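Plm1 (Streptomyces sp. HK803, PDB 4HXY) probably reduces the beta-keto group of a growing polyketide chain with NADPH, as the ketoreductase domain of the first module in phoslactomycin biosynthesis. Local coordinates at residues D44-A48 with A49-R53; E291-A294 with A295-A299; A330-A333 with G334-A337; D343-A346 with R347-R350; A391-A394 with M395-I399. All coordinates share one frame; numbering follows the deposited sequence.

Interaction 1 (D44-A48 with A49-R53)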
# COMPACT_ATOMS: atom_id res chain seq x y z
N ASP A 44 6.33 33.32 -12.12
CA ASP A 44 6.46 33.85 -10.78
C ASP A 44 5.73 33.05 -9.70
O ASP A 44 4.98 33.60 -8.89
CB ASP A 44 5.98 35.31 -10.79
CG ASP A 44 6.74 36.14 -11.82
OD1 ASP A 44 6.17 36.45 -12.89
OD2 ASP A 44 7.91 36.46 -11.56
N PRO A 45 5.98 31.73 -9.66
CA PRO A 45 5.32 30.90 -8.66
C PRO A 45 5.74 31.24 -7.24
O PRO A 45 6.85 31.72 -7.00
CB PRO A 45 5.77 29.48 -9.02
CG PRO A 45 7.11 29.66 -9.66
CD PRO A 45 6.99 30.97 -10.43
N LEU A 46 4.84 30.96 -6.30
CA LEU A 46 5.09 31.15 -4.87
C LEU A 46 5.77 29.94 -4.26
O LEU A 46 5.72 28.85 -4.81
CB LEU A 46 3.77 31.38 -4.13
CG LEU A 46 2.82 32.46 -4.63
CD1 LEU A 46 1.52 32.48 -3.83
CD2 LEU A 46 3.52 33.84 -4.56
N THR A 47 6.42 30.14 -3.12
CA THR A 47 6.95 29.05 -2.28
C THR A 47 6.35 29.19 -0.89
O THR A 47 5.66 30.17 -0.59
CB THR A 47 8.50 29.12 -2.14
OG1 THR A 47 8.86 30.30 -1.41
CG2 THR A 47 9.18 29.13 -3.49
N ALA A 48 6.62 28.21 -0.03
CA ALA A 48 6.15 28.27 1.34
C ALA A 48 6.69 29.54 2.03
O ALA A 48 6.01 30.15 2.85
CB ALA A 48 6.57 27.03 2.12
N ALA A 49 7.89 29.94 1.67
CA ALA A 49 8.52 31.12 2.28
C ALA A 49 7.95 32.44 1.77
O ALA A 49 7.75 33.37 2.55
CB ALA A 49 10.03 31.08 2.08
N SER A 50 7.66 32.52 0.47
CA SER A 50 7.21 33.77 -0.16
C SER A 50 5.69 34.01 -0.14
O SER A 50 5.24 35.14 -0.31
CB SER A 50 7.71 33.84 -1.60
OG SER A 50 7.01 32.93 -2.44
N TRP A 51 4.92 32.95 0.05
CA TRP A 51 3.46 33.04 0.02
C TRP A 51 2.94 33.94 1.15
O TRP A 51 3.23 33.71 2.32
CB TRP A 51 2.86 31.63 0.15
CG TRP A 51 1.38 31.53 0.19
CD1 TRP A 51 0.46 32.36 -0.41
CD2 TRP A 51 0.62 30.49 0.81
NE1 TRP A 51 -0.81 31.91 -0.16
CE2 TRP A 51 -0.74 30.75 0.58
CE3 TRP A 51 0.97 29.36 1.55
CZ2 TRP A 51 -1.75 29.93 1.06
CZ3 TRP A 51 -0.03 28.54 2.03
CH2 TRP A 51 -1.38 28.83 1.80
N ASP A 52 2.19 34.97 0.77
CA ASP A 52 1.38 35.73 1.72
C ASP A 52 0.08 34.95 1.90
O ASP A 52 -0.75 34.91 0.98
CB ASP A 52 1.09 37.13 1.18
CG ASP A 52 0.28 37.99 2.14
OD1 ASP A 52 0.53 39.21 2.21
OD2 ASP A 52 -0.61 37.44 2.84
N ARG A 53 -0.10 34.35 3.07
CA ARG A 53 -1.22 33.44 3.34
C ARG A 53 -2.61 34.05 3.18
O ARG A 53 -3.62 33.32 3.18
CB ARG A 53 -1.08 32.79 4.72
CG ARG A 53 -0.39 31.43 4.73
CD ARG A 53 1.09 31.54 4.45
NE ARG A 53 1.78 30.26 4.64
CZ ARG A 53 3.05 30.04 4.32
NH1 ARG A 53 3.80 31.00 3.79
NH2 ARG A 53 3.57 28.84 4.53
O HOH W 1 7.98 33.55 -4.74
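Thr-47 and Ser-50 exchange two hydrogen bonds that tie a tight turn together. Thr-47 N gives its proton to Ser-50 OG in a nearly straight bond of 2.9 Å (172°), while Ser-50 N returns one to Thr-47 OG1 at 3.1 Å. Both hydroxyls sit between the backbone N and the carbonyl carbon of their own residue (chi1 66° for Thr-47, 72° for Ser-50), which holds each oxygen over the turn and within reach of the other residue's amide. This reciprocal pattern recalls a capping box, although no regular helix follows. Trp-51 N closes the turn on Thr-47 O at 2.9 Å, and a water joins Ser-50 OG to Pro-45 O.

The apolar side is made by Leu-46 and Trp-51, whose side chains cross at about a right angle, with CD1 of Leu-46 3.6 Å from CD1 of Trp-51. The indole NH of Trp-51 is taken by Thr-55 O. Arg-53 bends at chi2, bringing its CD over one face of the indole and NH1 back to Ala-48 O in the carbonyl plane, though the modelled length of that bond is doubtfully short. The same NH1 also reaches Trp-51 O at 3.1 Å, and NH2 forms a salt bridge with Glu-76. Two carbonyls on NH1 and a carboxylate on NH2 probably fix the guanidinium's rotation and tie this surface loop to helix 67-77.

Interaction 2 (E291-A294 with A295-A299). With NDP (NADPH dihydro-nicotinamide-adenine-dinucleotide phosphate), chain C.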
# COMPACT_ATOMS: atom_id res chain seq x y z
N GLU A 291 6.02 12.51 12.98
CA GLU A 291 6.48 11.45 13.88
C GLU A 291 5.45 10.31 14.01
O GLU A 291 5.79 9.11 13.96
CB GLU A 291 6.84 12.05 15.24
CG GLU A 291 7.44 11.03 16.19
CD GLU A 291 7.86 11.60 17.53
OE1 GLU A 291 7.73 12.84 17.76
OE2 GLU A 291 8.35 10.79 18.35
N GLU A 292 4.18 10.69 14.15
CA GLU A 292 3.11 9.70 14.20
C GLU A 292 2.95 8.98 12.88
O GLU A 292 2.73 7.77 12.88
CB GLU A 292 1.80 10.30 14.71
CG GLU A 292 1.72 10.23 16.26
CD GLU A 292 1.97 8.81 16.82
OE1 GLU A 292 1.33 7.83 16.35
OE2 GLU A 292 2.83 8.67 17.74
N LEU A 293 3.07 9.69 11.76
CA LEU A 293 3.05 9.03 10.42
C LEU A 293 4.14 7.96 10.37
O LEU A 293 3.91 6.83 9.93
CB LEU A 293 3.22 10.04 9.28
CG LEU A 293 3.10 9.44 7.87
CD1 LEU A 293 1.66 9.02 7.65
CD2 LEU A 293 3.56 10.40 6.77
N ALA A 294 5.34 8.32 10.80
CA ALA A 294 6.45 7.38 10.80
C ALA A 294 6.16 6.18 11.70
O ALA A 294 6.46 5.03 11.34
CB ALA A 294 7.74 8.05 11.21
N ALA A 295 5.62 6.43 12.89
CA ALA A 295 5.24 5.32 13.80
C ALA A 295 4.18 4.39 13.23
O ALA A 295 4.23 3.16 13.44
CB ALA A 295 4.77 5.90 15.16
N GLN A 296 3.23 4.97 12.50
CA GLN A 296 2.19 4.21 11.83
C GLN A 296 2.72 3.31 10.72
O GLN A 296 2.14 2.28 10.45
CB GLN A 296 1.14 5.17 11.23
CG GLN A 296 0.21 5.82 12.25
CD GLN A 296 -0.62 6.99 11.71
OE1 GLN A 296 -0.60 7.31 10.50
NE2 GLN A 296 -1.33 7.64 12.61
N MET A 297 3.81 3.74 10.08
CA MET A 297 4.37 3.02 8.92
C MET A 297 5.54 2.09 9.32
O MET A 297 5.99 1.28 8.52
CB MET A 297 4.84 4.02 7.84
CG MET A 297 3.73 4.86 7.24
SD MET A 297 4.25 6.16 6.13
CE MET A 297 4.86 5.19 4.71
N ALA A 298 6.04 2.20 10.56
CA ALA A 298 7.34 1.61 10.90
C ALA A 298 7.38 0.08 10.75
O ALA A 298 8.19 -0.45 9.99
CB ALA A 298 7.69 1.97 12.31
N ALA A 299 6.55 -0.62 11.53
CA ALA A 299 6.56 -2.10 11.48
C ALA A 299 6.29 -2.61 10.07
O ALA A 299 6.95 -3.53 9.56
CB ALA A 299 5.58 -2.72 12.46
PA NDP C . -3.06 -7.80 14.84
O1A NDP C . -3.82 -8.90 15.51
O2A NDP C . -2.92 -6.49 15.55
O5B NDP C . -1.60 -8.33 14.48
C5B NDP C . -0.55 -7.42 14.24
C4B NDP C . 0.73 -8.03 14.75
O4B NDP C . 1.82 -7.17 14.48
C3B NDP C . 0.73 -8.24 16.24
O3B NDP C . 1.17 -9.59 16.49
C2B NDP C . 1.74 -7.24 16.78
O2B NDP C . 2.26 -7.85 17.95
C1B NDP C . 2.69 -7.16 15.59
N9A NDP C . 3.58 -6.00 15.55
C8A NDP C . 3.24 -4.66 15.54
N7A NDP C . 4.37 -3.93 15.52
C5A NDP C . 5.44 -4.79 15.50
C6A NDP C . 6.81 -4.61 15.46
N6A NDP C . 7.42 -3.42 15.43
N1A NDP C . 7.62 -5.73 15.46
C2A NDP C . 7.07 -7.01 15.46
N3A NDP C . 5.71 -7.20 15.51
C4A NDP C . 4.92 -6.09 15.51
O3 NDP C . -3.68 -7.47 13.40
PN NDP C . -4.21 -8.47 12.30
O1N NDP C . -5.62 -8.09 12.02
O2N NDP C . -3.91 -9.89 12.57
O5D NDP C . -3.46 -7.98 10.97
C5D NDP C . -2.17 -8.42 10.65
C4D NDP C . -1.77 -7.80 9.32
O4D NDP C . -2.80 -7.98 8.36
C3D NDP C . -1.55 -6.31 9.43
O3D NDP C . -0.36 -5.97 8.79
C2D NDP C . -2.72 -5.69 8.70
O2D NDP C . -2.42 -4.43 8.12
C1D NDP C . -3.08 -6.77 7.70
N1N NDP C . -4.50 -6.74 7.34
C2N NDP C . -5.46 -7.13 8.23
C3N NDP C . -6.82 -6.97 7.98
C7N NDP C . -7.85 -7.47 8.92
O7N NDP C . -9.15 -7.44 8.45
N7N NDP C . -7.63 -7.88 10.16
C4N NDP C . -7.24 -6.65 6.57
C5N NDP C . -6.12 -6.26 5.67
C6N NDP C . -4.81 -6.33 6.08
P2B NDP C . 3.11 -7.05 19.05
O1X NDP C . 3.30 -8.05 20.17
O2X NDP C . 2.35 -5.80 19.52
O3X NDP C . 4.39 -6.60 18.47
O HOH W 2 -1.07 7.74 15.45
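One water is gripped by both Glu-292 and Gln-296, one helical turn apart. It gives a proton to Glu-292 OE1 at 2.6 Å and accepts one from Gln-296 NE2 at 2.9 Å, so it bridges a carboxylate and an amide that do not bond directly. The chain of Glu-292 bends at chi2, whereas that of Gln-296 runs extended beyond CG, its methylene CG passing 3.2 Å from Glu-292 O. That carbonyl is already engaged by Gln-296 N, 2.9 Å away, as Glu-291 O is by Ala-295 N at the same length.

On the inner side Leu-293 and Met-297 lie side by side and point the same way, with Leu-293 CG 3.9 Å from Met-297 SD. Leu-293 holds CG anti to its backbone N (chi1 -175°) and Met-297 holds its CG anti to the carbonyl carbon (chi1 -63°), an arrangement that lets the two run along one another. Leu-293 continues onto helix 67-77, and Met-297 onto Ala-337 and Cys-341 of helix 333-351. Met-297 N makes two weak bonds, to Leu-293 O and Ala-294 O.

Farther along, Ala-299 sets its CB 3.5 Å from N7A of the NADPH adenine, and Lys-300 bonds to the same cofactor. One side of this turn thus faces solvent while Leu-293 and Met-297 face the protein, and helix 290-310 goes on to the adenine, as befits a helix beside the dinucleotide in the Rossmann fold of short-chain dehydrogenases.

Interaction 3 (A330-A333 with G334-A337). With NDP (NADPH dihydro-nicotinamide-adenine-dinucleotide phosphate), chain C.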
# COMPACT_ATOMS: atom_id res chain seq x y z
N ALA A 330 -10.96 7.23 4.87
CA ALA A 330 -10.76 8.33 5.81
C ALA A 330 -10.16 7.83 7.12
O ALA A 330 -10.53 6.77 7.63
CB ALA A 330 -12.11 9.06 6.07
N GLY A 331 -9.24 8.62 7.67
CA GLY A 331 -8.60 8.27 8.93
C GLY A 331 -7.42 7.33 8.81
O GLY A 331 -6.73 7.07 9.79
N GLN A 332 -7.15 6.87 7.58
CA GLN A 332 -6.11 5.85 7.36
C GLN A 332 -4.87 6.30 6.56
O GLN A 332 -4.16 5.48 5.96
CB GLN A 332 -6.77 4.64 6.69
CG GLN A 332 -7.82 4.03 7.57
CD GLN A 332 -8.11 2.59 7.25
OE1 GLN A 332 -8.01 2.15 6.11
NE2 GLN A 332 -8.48 1.84 8.28
N ALA A 333 -4.54 7.59 6.59
CA ALA A 333 -3.38 8.10 5.84
C ALA A 333 -2.10 7.27 6.00
O ALA A 333 -1.50 6.86 5.01
CB ALA A 333 -3.11 9.57 6.20
N GLY A 334 -1.68 7.01 7.25
CA GLY A 334 -0.46 6.26 7.51
C GLY A 334 -0.60 4.78 7.18
O GLY A 334 0.33 4.15 6.69
N TYR A 335 -1.77 4.23 7.47
CA TYR A 335 -2.05 2.82 7.18
C TYR A 335 -2.03 2.62 5.67
O TYR A 335 -1.37 1.73 5.13
CB TYR A 335 -3.39 2.44 7.76
CG TYR A 335 -3.72 0.98 7.69
CD1 TYR A 335 -2.90 0.02 8.26
CD2 TYR A 335 -4.90 0.56 7.10
CE1 TYR A 335 -3.22 -1.33 8.22
CE2 TYR A 335 -5.23 -0.77 7.03
CZ TYR A 335 -4.39 -1.71 7.61
OH TYR A 335 -4.75 -3.02 7.55
N ALA A 336 -2.74 3.49 4.96
CA ALA A 336 -2.79 3.43 3.50
C ALA A 336 -1.40 3.59 2.89
O ALA A 336 -1.03 2.88 1.96
CB ALA A 336 -3.76 4.53 2.95
N ALA A 337 -0.63 4.54 3.40
CA ALA A 337 0.70 4.79 2.86
C ALA A 337 1.57 3.54 3.00
O ALA A 337 2.23 3.12 2.05
CB ALA A 337 1.34 5.97 3.57
PA NDP C . -3.06 -7.80 14.84
O1A NDP C . -3.82 -8.90 15.51
O2A NDP C . -2.92 -6.49 15.55
O5B NDP C . -1.60 -8.33 14.48
C5B NDP C . -0.55 -7.42 14.24
C4B NDP C . 0.73 -8.03 14.75
O4B NDP C . 1.82 -7.17 14.48
C3B NDP C . 0.73 -8.24 16.24
O3B NDP C . 1.17 -9.59 16.49
C2B NDP C . 1.74 -7.24 16.78
O2B NDP C . 2.26 -7.85 17.95
C1B NDP C . 2.69 -7.16 15.59
N9A NDP C . 3.58 -6.00 15.55
C8A NDP C . 3.24 -4.66 15.54
N7A NDP C . 4.37 -3.93 15.52
C5A NDP C . 5.44 -4.79 15.50
C6A NDP C . 6.81 -4.61 15.46
N6A NDP C . 7.42 -3.42 15.43
N1A NDP C . 7.62 -5.73 15.46
C2A NDP C . 7.07 -7.01 15.46
N3A NDP C . 5.71 -7.20 15.51
C4A NDP C . 4.92 -6.09 15.51
O3 NDP C . -3.68 -7.47 13.40
PN NDP C . -4.21 -8.47 12.30
O1N NDP C . -5.62 -8.09 12.02
O2N NDP C . -3.91 -9.89 12.57
O5D NDP C . -3.46 -7.98 10.97
C5D NDP C . -2.17 -8.42 10.65
C4D NDP C . -1.77 -7.80 9.32
O4D NDP C . -2.80 -7.98 8.36
C3D NDP C . -1.55 -6.31 9.43
O3D NDP C . -0.36 -5.97 8.79
C2D NDP C . -2.72 -5.69 8.70
O2D NDP C . -2.42 -4.43 8.12
C1D NDP C . -3.08 -6.77 7.70
N1N NDP C . -4.50 -6.74 7.34
C2N NDP C . -5.46 -7.13 8.23
C3N NDP C . -6.82 -6.97 7.98
C7N NDP C . -7.85 -7.47 8.92
O7N NDP C . -9.15 -7.44 8.45
N7N NDP C . -7.63 -7.88 10.16
C4N NDP C . -7.24 -6.65 6.57
C5N NDP C . -6.12 -6.26 5.67
C6N NDP C . -4.81 -6.33 6.08
P2B NDP C . 3.11 -7.05 19.05
O1X NDP C . 3.30 -8.05 20.17
O2X NDP C . 2.35 -5.80 19.52
O3X NDP C . 4.39 -6.60 18.47
O HOH W 3 -3.78 5.85 9.73
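Ala-336 N reaches Gln-332 O at 2.6 Å in an almost straight backbone hydrogen bond (169°), and Ala-337 N follows on Ala-333 O at 3.0 Å; these bonds start helix 333-351, with Gln-332 at the N-cap position. A water extends the polar network of this first turn: it lies 3.2 Å from Gly-331 O and takes a weak bond from Tyr-335 N.

Van der Waals contact is carried by Gln-332 and Tyr-335, which lie side by side and point the same way. The glutamine chain is extended beyond CG, and OE1 comes to the edge of the phenol ring, 3.6 Å from Tyr-335 CD2. Amide and ring planes stand 71° apart, so the two groups do not stack. OE1 has its polar partner in Ser-324 OG, a bond that probably helps to fix the amide beside the ring.

A tyrosine near the start of a helix, with Asn-339 four residues on and Lys-300 on the preceding long helix 290-310, follows the order of active-site residues in modular polyketide synthase ketoreductases, so Tyr-335 is probably the active-site tyrosine.

The cofactor contact is polar. With CG anti to the backbone N (chi1 -173°), Tyr-335 projects its phenol toward the nicotinamide ribose of NADPH, where OH and ribose O2D are hydrogen-bonded at 2.8 Å. O2D lies near the ring plane, at its edge, and 3.2 Å from Tyr-335 CE1. Lys-300 touches the same tyrosine and also bonds to NADPH.

Interaction 4 (D343-A346 with R347-R350)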
# COMPACT_ATOMS: atom_id res chain seq x y z
N ASP A 343 3.04 -2.95 -1.56
CA ASP A 343 2.74 -3.40 -2.91
C ASP A 343 3.92 -3.06 -3.81
O ASP A 343 4.29 -3.85 -4.67
CB ASP A 343 1.44 -2.75 -3.42
CG ASP A 343 0.24 -3.05 -2.53
OD1 ASP A 343 0.30 -4.00 -1.71
OD2 ASP A 343 -0.81 -2.35 -2.66
N ALA A 344 4.53 -1.88 -3.60
CA ALA A 344 5.68 -1.48 -4.42
C ALA A 344 6.90 -2.32 -4.14
O ALA A 344 7.64 -2.63 -5.06
CB ALA A 344 6.02 -0.01 -4.23
N LEU A 345 7.11 -2.69 -2.88
CA LEU A 345 8.25 -3.52 -2.51
C LEU A 345 8.13 -4.88 -3.20
O LEU A 345 9.14 -5.39 -3.68
CB LEU A 345 8.34 -3.70 -1.01
CG LEU A 345 9.45 -4.61 -0.53
CD1 LEU A 345 10.82 -4.13 -0.98
CD2 LEU A 345 9.34 -4.74 0.99
N ALA A 346 6.94 -5.47 -3.25
CA ALA A 346 6.80 -6.75 -3.94
C ALA A 346 7.20 -6.60 -5.40
O ALA A 346 7.89 -7.46 -5.94
CB ALA A 346 5.40 -7.33 -3.80
N ARG A 347 6.76 -5.52 -6.05
CA ARG A 347 7.14 -5.28 -7.46
C ARG A 347 8.66 -5.13 -7.59
O ARG A 347 9.26 -5.68 -8.52
CB ARG A 347 6.44 -4.03 -8.00
CG ARG A 347 4.97 -4.19 -8.20
CD ARG A 347 4.33 -3.08 -9.02
NE ARG A 347 4.23 -1.82 -8.29
CZ ARG A 347 4.99 -0.74 -8.49
NH1 ARG A 347 5.93 -0.72 -9.45
NH2 ARG A 347 4.79 0.33 -7.74
N ARG A 348 9.25 -4.40 -6.66
CA ARG A 348 10.68 -4.13 -6.68
C ARG A 348 11.47 -5.43 -6.56
O ARG A 348 12.43 -5.67 -7.31
CB ARG A 348 11.07 -3.15 -5.58
CG ARG A 348 12.48 -2.61 -5.70
CD ARG A 348 12.84 -1.73 -4.53
NE ARG A 348 13.20 -2.50 -3.34
CZ ARG A 348 13.61 -1.98 -2.20
NH1 ARG A 348 13.69 -0.66 -2.04
NH2 ARG A 348 13.96 -2.77 -1.19
N ARG A 349 11.03 -6.29 -5.65
CA ARG A 349 11.74 -7.54 -5.40
C ARG A 349 11.65 -8.46 -6.62
O ARG A 349 12.64 -9.10 -7.01
CB ARG A 349 11.17 -8.20 -4.12
CG ARG A 349 11.85 -9.47 -3.71
CD ARG A 349 11.46 -9.89 -2.27
NE ARG A 349 12.06 -11.17 -1.92
CZ ARG A 349 13.16 -11.34 -1.21
NH1 ARG A 349 13.81 -10.30 -0.72
NH2 ARG A 349 13.60 -12.58 -0.98
N ARG A 350 10.48 -8.53 -7.25
CA ARG A 350 10.33 -9.31 -8.49
C ARG A 350 11.21 -8.79 -9.63
O ARG A 350 11.74 -9.60 -10.41
CB ARG A 350 8.88 -9.40 -8.92
CG ARG A 350 8.04 -10.24 -7.99
CD ARG A 350 6.70 -10.63 -8.60
NE ARG A 350 5.89 -9.48 -9.00
CZ ARG A 350 5.01 -8.85 -8.22
NH1 ARG A 350 4.79 -9.24 -6.96
NH2 ARG A 350 4.34 -7.80 -8.69
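Arg-348 takes CG anti to its backbone N and then bends at chi3 (79°), which lays its guanidinium against Leu-345 three residues earlier on helix 333-351, a long helix of the Rossmann-type ketoreductase fold. Leu-345, with its own CG opposite the backbone N (chi1 177°), offers CD1 to one face of that guanidinium, 3.4 Å from Arg-348 NH2. The apolar methyl thus covers a charged group, while the charge itself is met at Asp-308 of helix 290-310, with which NH2 forms a salt bridge. Arg-349, extended from CG to NE, leads away from the 343-346 turn to a salt bridge of its own with Asp-308, so the two positive charges are probably offset in part.

On the helix itself, Arg-348 N and Arg-349 N bond to Ala-344 O and Leu-345 O, both at 2.9 Å. The neighbouring amides do the same at greater length, Arg-347 N reaching Asp-343 O at 3.3 Å and Arg-350 N reaching Ala-346 O at 3.1 Å.

Arg-347 comes back along its own helix through a bend at chi3. Its CG passes close to Asp-343 O, and NH2 ends 3.7 Å from Ala-344 CB, so the guanidinium rests obliquely on the alanine. Arg-350 likewise folds back at chi3 (-58°) and sets NH1 3.7 Å from Ala-346 CB; that nitrogen also makes a salt bridge to Asp-406 and a hydrogen bond to Ala-356 O. Ala-346 O lies over one face of this guanidinium, 3.7 Å from its plane and offset toward the rim.

Interaction 5 (A391-A394 with M395-I399)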
# COMPACT_ATOMS: atom_id res chain seq x y z
N ALA A 391 -10.26 -16.91 3.07
CA ALA A 391 -9.09 -16.05 3.02
C ALA A 391 -7.81 -16.86 2.86
O ALA A 391 -6.92 -16.53 2.07
CB ALA A 391 -9.02 -15.19 4.28
N LEU A 392 -7.70 -17.93 3.63
CA LEU A 392 -6.51 -18.76 3.57
C LEU A 392 -6.37 -19.45 2.21
O LEU A 392 -5.25 -19.64 1.70
CB LEU A 392 -6.51 -19.77 4.73
CG LEU A 392 -6.22 -19.17 6.11
CD1 LEU A 392 -6.51 -20.21 7.22
CD2 LEU A 392 -4.79 -18.64 6.22
N GLN A 393 -7.49 -19.86 1.62
CA GLN A 393 -7.45 -20.45 0.29
C GLN A 393 -6.98 -19.42 -0.72
O GLN A 393 -6.12 -19.70 -1.56
CB GLN A 393 -8.80 -21.02 -0.12
CG GLN A 393 -8.81 -21.57 -1.54
CD GLN A 393 -7.98 -22.83 -1.68
OE1 GLN A 393 -8.39 -23.90 -1.24
NE2 GLN A 393 -6.82 -22.71 -2.32
N ALA A 394 -7.49 -18.19 -0.61
CA ALA A 394 -7.05 -17.14 -1.52
C ALA A 394 -5.58 -16.81 -1.33
O ALA A 394 -4.88 -16.51 -2.29
CB ALA A 394 -7.93 -15.87 -1.34
N MET A 395 -5.10 -16.88 -0.08
CA MET A 395 -3.67 -16.70 0.19
C MET A 395 -2.82 -17.72 -0.58
O MET A 395 -1.85 -17.35 -1.22
CB MET A 395 -3.38 -16.80 1.68
CG MET A 395 -1.91 -16.59 2.01
SD MET A 395 -1.55 -16.97 3.73
CE MET A 395 -1.69 -18.76 3.69
N GLU A 396 -3.19 -18.99 -0.50
CA GLU A 396 -2.50 -20.05 -1.23
C GLU A 396 -2.51 -19.79 -2.74
O GLU A 396 -1.50 -19.91 -3.41
CB GLU A 396 -3.16 -21.40 -0.91
CG GLU A 396 -2.81 -22.52 -1.83
CD GLU A 396 -3.40 -23.86 -1.35
OE1 GLU A 396 -4.42 -24.32 -1.96
OE2 GLU A 396 -2.85 -24.41 -0.37
N GLN A 397 -3.67 -19.39 -3.25
CA GLN A 397 -3.81 -19.07 -4.67
C GLN A 397 -2.89 -17.92 -5.10
O GLN A 397 -2.27 -17.98 -6.15
CB GLN A 397 -5.27 -18.72 -4.99
CG GLN A 397 -6.23 -19.88 -4.93
CD GLN A 397 -7.67 -19.43 -5.09
OE1 GLN A 397 -8.26 -18.92 -4.16
NE2 GLN A 397 -8.21 -19.56 -6.30
N ALA A 398 -2.78 -16.89 -4.25
CA ALA A 398 -1.93 -15.76 -4.57
C ALA A 398 -0.45 -16.14 -4.60
O ALA A 398 0.31 -15.70 -5.47
CB ALA A 398 -2.17 -14.61 -3.58
N ILE A 399 -0.05 -16.98 -3.65
CA ILE A 399 1.33 -17.42 -3.53
C ILE A 399 1.69 -18.35 -4.66
O ILE A 399 2.78 -18.23 -5.24
CB ILE A 399 1.59 -18.10 -2.15
CG1 ILE A 399 1.40 -17.11 -1.01
CG2 ILE A 399 3.02 -18.74 -2.10
CD1 ILE A 399 1.34 -17.74 0.36
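Met-395, Ala-394 and Gln-393 carry most of the contact within helix 388-400, which packs on strands 316-322 and 357-361 of the Rossmann-type fold. The CG of Met-395 is anti to the backbone N (chi1 -179°) and the chain bends at chi3, which brings the CE methyl back alongside Leu-392, 4.0 Å from CD2. The two side chains lie side by side and point the same way, forming an apolar patch on one flank of the helix. Met-395 N bonds to Ala-391 O at 2.8 Å, and Glu-396 N to Leu-392 O at 3.1 Å.

The Ala-394 methyl packs on Trp-7 of strand 6-14, which Gln-397 and Ala-398 also touch. Ala-394 O is taken by Ala-398 N at 2.9 Å, and Ala-394 CA lies 3.4 Å from OE1 of Gln-397. The amide end of Gln-397 is held from outside, NE2 bonding to Pro-179 O, and its plane stands 85° from that of the Gln-393 amide.

Gln-393 was modelled in two conformers, so its polar contact is tentative. In one of them the chain bends at chi2 and crosses Glu-396 at an angle, with amide and carboxylate planes 68° apart. Meanwhile the other oxygen of Glu-396, OE2, bonds to Trp-184 N, so the carboxylate keeps a partner even if Gln-393 turns away. In the conformer described, Gln-393 NE2 donates to Glu-396 OE1 at 2.9 Å, meeting it from above the carboxylate plane.

In the fold
The five interactions follow one another along the chain, each closing before the next opens. Interaction 1 stands apart, in the loop before strand 59-63; its centre is about 30 Å from that of interaction 2 and about 51 Å from that of interaction 5, across the centre of the chain. Interactions 2 and 3 touch, as helix 290-310 meets the start of helix 333-351, and both contact NADPH. Interaction 4 lies farther along helix 333-351, its centre about 20 Å from that of interaction 3. Interaction 5 is on helix 388-400, about 8 Å from interaction 4 between nearest atoms. The side chains of Asp-343 in interaction 4 and Ala-391 in interaction 5 are about 10 Å and 9 Å from NADPH.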